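Local coordinates for uncharacterized protein (Mycobacterium tuberculosis, PDB 6Y56), which is a toxin of a toxin-antitoxin system, a nucleotidyltransferase of the AbiEii family that probably blocks growth by modifying tRNA acceptor stems, at residues R173-V177 / R216-L221; V207-D213 / C276-R281. All coordinates share one frame; numbering follows the deposited sequence.

Contact 1. Residues R173-V177 / R216-L221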
loop_
_atom_site.group_PDB
_atom_site.type_symbol
_atom_site.label_atom_id
_atom_site.label_comp_id
_atom_site.label_asym_id
_atom_site.label_seq_id
_atom_site.Cartn_x
_atom_site.Cartn_y
_atom_site.Cartn_z
ATOM N N ARG A 173 -3.407 9.865 -2.858
ATOM C CA ARG A 173 -3.542 9.361 -4.221
ATOM C C ARG A 173 -4.971 9.500 -4.729
ATOM O O ARG A 173 -5.184 9.861 -5.894
ATOM C CB ARG A 173 -3.093 7.913 -4.303
ATOM C CG ARG A 173 -3.250 7.369 -5.720
ATOM C CD ARG A 173 -2.279 6.244 -5.989
ATOM N NE ARG A 173 -2.686 5.032 -5.296
ATOM C CZ ARG A 173 -1.909 3.968 -5.147
ATOM N NH1 ARG A 173 -0.674 3.979 -5.630
ATOM N NH2 ARG A 173 -2.364 2.899 -4.507
ATOM N N TYR A 174 -5.955 9.217 -3.868
ATOM C CA TYR A 174 -7.362 9.350 -4.240
ATOM C C TYR A 174 -7.665 10.748 -4.744
ATOM O O TYR A 174 -8.492 10.921 -5.650
ATOM C CB TYR A 174 -8.197 9.033 -3.001
ATOM C CG TYR A 174 -9.660 8.733 -3.202
ATOM C CD1 TYR A 174 -10.085 7.522 -3.732
ATOM C CD2 TYR A 174 -10.623 9.636 -2.783
ATOM C CE1 TYR A 174 -11.441 7.244 -3.875
ATOM C CE2 TYR A 174 -11.967 9.370 -2.916
ATOM C CZ TYR A 174 -12.366 8.182 -3.461
ATOM O OH TYR A 174 -13.719 7.938 -3.589
ATOM N N ARG A 175 -6.995 11.751 -4.183
ATOM C CA ARG A 175 -7.189 13.131 -4.585
ATOM C C ARG A 175 -6.756 13.366 -6.028
ATOM O O ARG A 175 -7.254 14.294 -6.684
ATOM C CB ARG A 175 -6.384 13.986 -3.614
ATOM C CG ARG A 175 -6.358 15.419 -3.910
ATOM C CD ARG A 175 -5.170 15.818 -4.758
ATOM N NE ARG A 175 -5.509 17.116 -5.266
ATOM C CZ ARG A 175 -4.692 17.927 -5.909
ATOM N NH1 ARG A 175 -5.147 19.105 -6.296
ATOM N NH2 ARG A 175 -3.428 17.580 -6.144
ATOM N N ARG A 176 -5.808 12.572 -6.516
ATOM C CA ARG A 176 -5.249 12.748 -7.852
ATOM C C ARG A 176 -5.907 11.854 -8.889
ATOM O O ARG A 176 -6.164 12.303 -10.014
ATOM C CB ARG A 176 -3.742 12.476 -7.838
ATOM C CG ARG A 176 -3.132 12.392 -9.238
ATOM C CD ARG A 176 -1.628 12.229 -9.202
ATOM N NE ARG A 176 -1.250 10.918 -8.680
ATOM C CZ ARG A 176 -1.184 9.808 -9.409
ATOM N NH1 ARG A 176 -1.460 9.832 -10.713
ATOM N NH2 ARG A 176 -0.833 8.665 -8.828
ATOM N N VAL A 177 -6.175 10.597 -8.541
ATOM C CA VAL A 177 -6.738 9.628 -9.474
ATOM C C VAL A 177 -7.611 8.654 -8.694
ATOM O O VAL A 177 -7.269 8.243 -7.582
ATOM C CB VAL A 177 -5.622 8.910 -10.261
ATOM C CG1 VAL A 177 -4.710 8.133 -9.321
ATOM C CG2 VAL A 177 -6.216 7.994 -11.306
ATOM N N ARG A 216 3.027 15.689 -9.204
ATOM C CA ARG A 216 1.887 14.801 -9.430
ATOM C C ARG A 216 0.592 15.509 -9.068
ATOM O O ARG A 216 0.475 16.068 -7.979
ATOM C CB ARG A 216 2.008 13.553 -8.554
ATOM C CG ARG A 216 3.123 12.616 -8.956
ATOM C CD ARG A 216 2.743 11.834 -10.202
ATOM N NE ARG A 216 3.731 10.808 -10.538
ATOM C CZ ARG A 216 3.736 9.572 -10.045
ATOM N NH1 ARG A 216 2.799 9.188 -9.191
ATOM N NH2 ARG A 216 4.680 8.712 -10.419
ATOM N N GLY A 217 -0.393 15.444 -9.955
ATOM C CA GLY A 217 -1.652 16.124 -9.698
ATOM C C GLY A 217 -1.604 17.576 -10.128
ATOM O O GLY A 217 -0.794 17.977 -10.965
ATOM N N THR A 218 -2.506 18.368 -9.557
ATOM C CA THR A 218 -2.630 19.785 -9.865
ATOM C C THR A 218 -2.666 20.587 -8.570
ATOM O O THR A 218 -2.884 20.047 -7.482
ATOM C CB THR A 218 -3.895 20.070 -10.692
ATOM O OG1 THR A 218 -5.059 19.650 -9.965
ATOM C CG2 THR A 218 -3.855 19.339 -12.029
ATOM N N ARG A 219 -2.469 21.890 -8.694
ATOM C CA ARG A 219 -2.653 22.773 -7.558
ATOM C C ARG A 219 -3.826 23.706 -7.840
ATOM O O ARG A 219 -4.116 24.001 -9.005
ATOM C CB ARG A 219 -1.382 23.592 -7.287
ATOM C CG ARG A 219 -0.878 24.376 -8.485
ATOM C CD ARG A 219 0.185 25.390 -8.097
ATOM N NE ARG A 219 1.331 24.780 -7.437
ATOM C CZ ARG A 219 2.325 24.172 -8.074
ATOM N NH1 ARG A 219 2.319 24.079 -9.399
ATOM N NH2 ARG A 219 3.336 23.658 -7.387
ATOM N N PRO A 220 -4.539 24.172 -6.807
ATOM C CA PRO A 220 -4.348 23.875 -5.386
ATOM C C PRO A 220 -5.061 22.602 -4.990
ATOM O O PRO A 220 -5.817 22.040 -5.775
ATOM C CB PRO A 220 -5.031 25.062 -4.712
ATOM C CG PRO A 220 -6.176 25.346 -5.623
ATOM C CD PRO A 220 -5.620 25.155 -7.013
ATOM N N LEU A 221 -4.792 22.131 -3.777
ATOM C CA LEU A 221 -5.584 21.065 -3.185
ATOM C C LEU A 221 -6.933 21.629 -2.771
ATOM O O LEU A 221 -6.998 22.640 -2.069
ATOM C CB LEU A 221 -4.858 20.524 -1.949
ATOM C CG LEU A 221 -5.662 19.579 -1.058
ATOM C CD1 LEU A 221 -6.071 18.357 -1.861
ATOM C CD2 LEU A 221 -4.887 19.189 0.205
HETATM O O HOH W 1 -1.661 15.359 -6.191
#

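Contact 2. Residues V207-D213 / C276-R281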
loop_
_atom_site.group_PDB
_atom_site.type_symbol
_atom_site.label_atom_id
_atom_site.label_comp_id
_atom_site.label_asym_id
_atom_site.label_seq_id
_atom_site.Cartn_x
_atom_site.Cartn_y
_atom_site.Cartn_z
ATOM N N VAL A 207 0.050 15.675 0.117
ATOM C CA VAL A 207 -0.299 16.270 -1.170
ATOM C C VAL A 207 0.659 17.402 -1.517
ATOM O O VAL A 207 1.072 17.550 -2.677
ATOM C CB VAL A 207 -1.766 16.736 -1.179
ATOM C CG1 VAL A 207 -2.043 17.509 -2.472
ATOM C CG2 VAL A 207 -2.710 15.545 -1.055
ATOM N N TRP A 208 1.042 18.212 -0.527
ATOM C CA TRP A 208 2.003 19.279 -0.799
ATOM C C TRP A 208 3.268 18.712 -1.430
ATOM O O TRP A 208 3.747 19.208 -2.454
ATOM C CB TRP A 208 2.340 20.022 0.498
ATOM C CG TRP A 208 3.134 21.302 0.285
ATOM C CD1 TRP A 208 2.643 22.571 0.257
ATOM C CD2 TRP A 208 4.551 21.417 0.079
ATOM N NE1 TRP A 208 3.663 23.477 0.035
ATOM C CE2 TRP A 208 4.842 22.789 -0.073
ATOM C CE3 TRP A 208 5.602 20.491 0.010
ATOM C CZ2 TRP A 208 6.139 23.254 -0.289
ATOM C CZ3 TRP A 208 6.892 20.961 -0.209
ATOM C CH2 TRP A 208 7.143 22.329 -0.358
ATOM N N GLY A 209 3.820 17.654 -0.847
ATOM C CA GLY A 209 5.010 17.055 -1.428
ATOM C C GLY A 209 4.752 16.417 -2.783
ATOM O O GLY A 209 5.580 16.522 -3.693
ATOM N N ASP A 210 3.600 15.764 -2.943
ATOM C CA ASP A 210 3.260 15.132 -4.213
ATOM C C ASP A 210 3.218 16.150 -5.344
ATOM O O ASP A 210 3.743 15.895 -6.439
ATOM C CB ASP A 210 1.892 14.462 -4.105
ATOM C CG ASP A 210 1.894 13.226 -3.216
ATOM O OD1 ASP A 210 2.979 12.716 -2.871
ATOM O OD2 ASP A 210 0.777 12.772 -2.878
ATOM N N VAL A 211 2.605 17.307 -5.093
ATOM C CA VAL A 211 2.464 18.349 -6.105
ATOM C C VAL A 211 3.775 19.104 -6.291
ATOM O O VAL A 211 4.270 19.243 -7.414
ATOM C CB VAL A 211 1.313 19.299 -5.723
ATOM C CG1 VAL A 211 1.265 20.514 -6.665
ATOM C CG2 VAL A 211 -0.013 18.561 -5.752
ATOM N N VAL A 212 4.335 19.646 -5.203
ATOM C CA VAL A 212 5.471 20.558 -5.317
ATOM C C VAL A 212 6.729 19.813 -5.725
ATOM O O VAL A 212 7.484 20.266 -6.596
ATOM C CB VAL A 212 5.676 21.335 -4.005
ATOM C CG1 VAL A 212 6.963 22.164 -4.066
ATOM C CG2 VAL A 212 4.478 22.220 -3.721
ATOM N N ASP A 213 6.988 18.676 -5.095
ATOM C CA ASP A 213 8.236 17.973 -5.355
ATOM C C ASP A 213 8.110 16.880 -6.403
ATOM O O ASP A 213 8.994 16.748 -7.256
ATOM C CB ASP A 213 8.835 17.419 -4.060
ATOM C CG ASP A 213 9.394 18.523 -3.167
ATOM O OD1 ASP A 213 9.866 19.553 -3.709
ATOM O OD2 ASP A 213 9.352 18.364 -1.933
ATOM N N CYS A 276 -0.158 24.462 -2.311
ATOM C CA CYS A 276 0.955 23.732 -2.925
ATOM C C CYS A 276 1.971 24.697 -3.540
ATOM O O CYS A 276 2.344 24.601 -4.715
ATOM C CB CYS A 276 0.476 22.673 -3.923
ATOM S SG CYS A 276 -0.623 21.446 -3.193
ATOM N N ASP A 277 2.424 25.632 -2.712
ATOM C CA ASP A 277 3.334 26.698 -3.105
ATOM C C ASP A 277 4.695 26.433 -2.474
ATOM O O ASP A 277 4.788 26.199 -1.263
ATOM C CB ASP A 277 2.787 28.044 -2.621
ATOM C CG ASP A 277 3.486 29.234 -3.257
ATOM O OD1 ASP A 277 4.714 29.179 -3.482
ATOM O OD2 ASP A 277 2.790 30.237 -3.527
ATOM N N GLU A 278 5.744 26.478 -3.300
ATOM C CA GLU A 278 7.107 26.264 -2.828
ATOM C C GLU A 278 7.474 27.190 -1.673
ATOM O O GLU A 278 8.285 26.822 -0.818
ATOM C CB GLU A 278 8.073 26.454 -4.003
ATOM C CG GLU A 278 9.515 26.718 -3.616
ATOM C CD GLU A 278 10.207 25.468 -3.127
ATOM O OE1 GLU A 278 9.861 24.374 -3.625
ATOM O OE2 GLU A 278 11.078 25.574 -2.234
ATOM N N ARG A 279 6.874 28.380 -1.610
ATOM C CA ARG A 279 7.250 29.336 -0.576
ATOM C C ARG A 279 6.943 28.834 0.827
ATOM O O ARG A 279 7.491 29.373 1.794
ATOM C CB ARG A 279 6.570 30.686 -0.796
ATOM C CG ARG A 279 5.060 30.665 -0.645
ATOM C CD ARG A 279 4.455 31.981 -1.115
ATOM N NE ARG A 279 3.504 32.519 -0.148
ATOM C CZ ARG A 279 2.184 32.407 -0.261
ATOM N NH1 ARG A 279 1.663 31.783 -1.308
ATOM N NH2 ARG A 279 1.386 32.921 0.668
ATOM N N HIS A 280 6.087 27.824 0.964
ATOM C CA HIS A 280 5.738 27.282 2.267
ATOM C C HIS A 280 6.593 26.093 2.676
ATOM O O HIS A 280 6.275 25.447 3.681
ATOM C CB HIS A 280 4.247 26.925 2.327
ATOM C CG HIS A 280 3.337 28.089 2.093
ATOM N ND1 HIS A 280 2.327 28.064 1.157
ATOM C CD2 HIS A 280 3.291 29.314 2.667
ATOM C CE1 HIS A 280 1.692 29.223 1.166
ATOM N NE2 HIS A 280 2.256 29.999 2.074
ATOM N N ARG A 281 7.688 25.812 1.956
ATOM C CA ARG A 281 8.470 24.607 2.220
ATOM C C ARG A 281 8.920 24.523 3.674
ATOM O O ARG A 281 8.819 23.464 4.298
ATOM C CB ARG A 281 9.685 24.530 1.301
ATOM C CG ARG A 281 10.518 23.281 1.566
ATOM C CD ARG A 281 11.643 23.100 0.556
ATOM N NE ARG A 281 11.160 23.087 -0.820
ATOM C CZ ARG A 281 10.740 22.002 -1.458
ATOM N NH1 ARG A 281 10.733 20.829 -0.847
ATOM N NH2 ARG A 281 10.321 22.095 -2.715
HETATM O O HOH W 2 1.758 25.703 -0.048
#

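Contact 1. Residues R173-V177 / R216-L221
The turn that follows helix 163-174 comes closest to the loop 216-221 where Arg176 and Gly217 face each other, their CA atoms 5.3 Å apart, and no backbone hydrogen bond joins the two segments. Arg175 does most of the bridging. Its chain bends at chi2 (-93°), and the guanidinium meets the carbonyl of Thr218 end-on, both terminal nitrogens on one oxygen: Arg175 NH1 to Thr218 O is 2.7 Å and Arg175 NH2 to Thr218 O 2.9 Å. The oxygen lies in the guanidinium plane, whereas NH1 stands above the plane of the carbonyl and NH2 lies within it. NH2 also donates to a water, which in turn donates to Arg216 O. Leu221 CD1 packs against the Arg175 chain, 3.6 Å from Arg175 CG; Arg175 NE makes a salt bridge to Asp225. The backbone angles of Gly217 by themselves call for glycine, and Arg175 NH2 lies where a CB would clash. Farther out, Arg216 NH1 lies over one face of the Arg176 guanidinium, toward its rim, with Val177 CG1 near the rim of the opposite face. One buried arginine thus fastens the loop through one main-chain oxygen directly and a second by way of a water, its charge probably balanced in part by Asp225, whereas the exposed Arg176-Arg216 pair brings like charges together and probably adds little attraction.

Contact 2. Residues V207-D213 / C276-R281
Val207 opens the contact on helix 196-212 with a light touch of CG1 on Cys276 SG, and its own surroundings include Arg175 and Ala172. One residue on, Trp208 reaches the loop with its indole: chi1 of -170° swings CG away from the backbone N, and CD1 comes to 3.8 Å from Cys276 CA. At the ring edge NE1 makes a weak hydrogen bond to Asp277 O and a shorter one, 2.9 Å, from Trp208 NE1 to a water that also accepts from Asp277 N and is hydrogen-bonded to His280 ND1. The far end of the indole, CH2, stands over the centre of one face of the Arg281 guanidinium, edge of the indole to face of the guanidinium, with the planes 78° apart; two carboxylates, Asp213 and Glu278, hold that guanidinium by its edges. The segment that receives the indole is a link between helices 268-273 and 281-292: Cys276 leaves helical geometry with positive phi, Asp277 forms an Asx turn through OD1 to Arg279 N, a short 3-10 segment follows, and His280 takes the N-cap position of the C-terminal helix. Back on the first segment, Val211 CG1 packs 3.6 Å from Cys276 CB. Val212 splits its two methyls, CG2 resting 3.3 Å from Cys276 O and over the centre of one Trp208 face, CG1 lying against Arg281 NH2 and Glu278 OE1. Asp213, at the end of the segment, meets Arg281 end-on in a nearly coplanar salt bridge: Arg281 NH2 to Asp213 OD1 is 2.8 Å and Arg281 NH1 to Asp213 OD2 3.0 Å, both on syn lone pairs. On another edge of the guanidinium, Arg281 NE donates almost straight to Glu278 OE2 at 2.9 Å.

How the contacts relate
From the N terminus, the chain first reaches 173-177 at the end of helix 163-174, then 207-213 on helix 196-212, then 216-221, and finally 276-281 ahead of helix 281-292. Contact 1 closes a largely helical loop, and contact 2 closes a longer one that opens within it and ends beyond it, so the two cross. Their centres are about 12 Å apart and they touch directly: Arg216 N probably bonds to Asp210 O and Arg219 NE to Cys276 O, while Val211 CG2 packs on Arg175 NH2. Helix 196-212 and its following loop thereby join helix 163-174 to the link between helices 268-273 and 281-292.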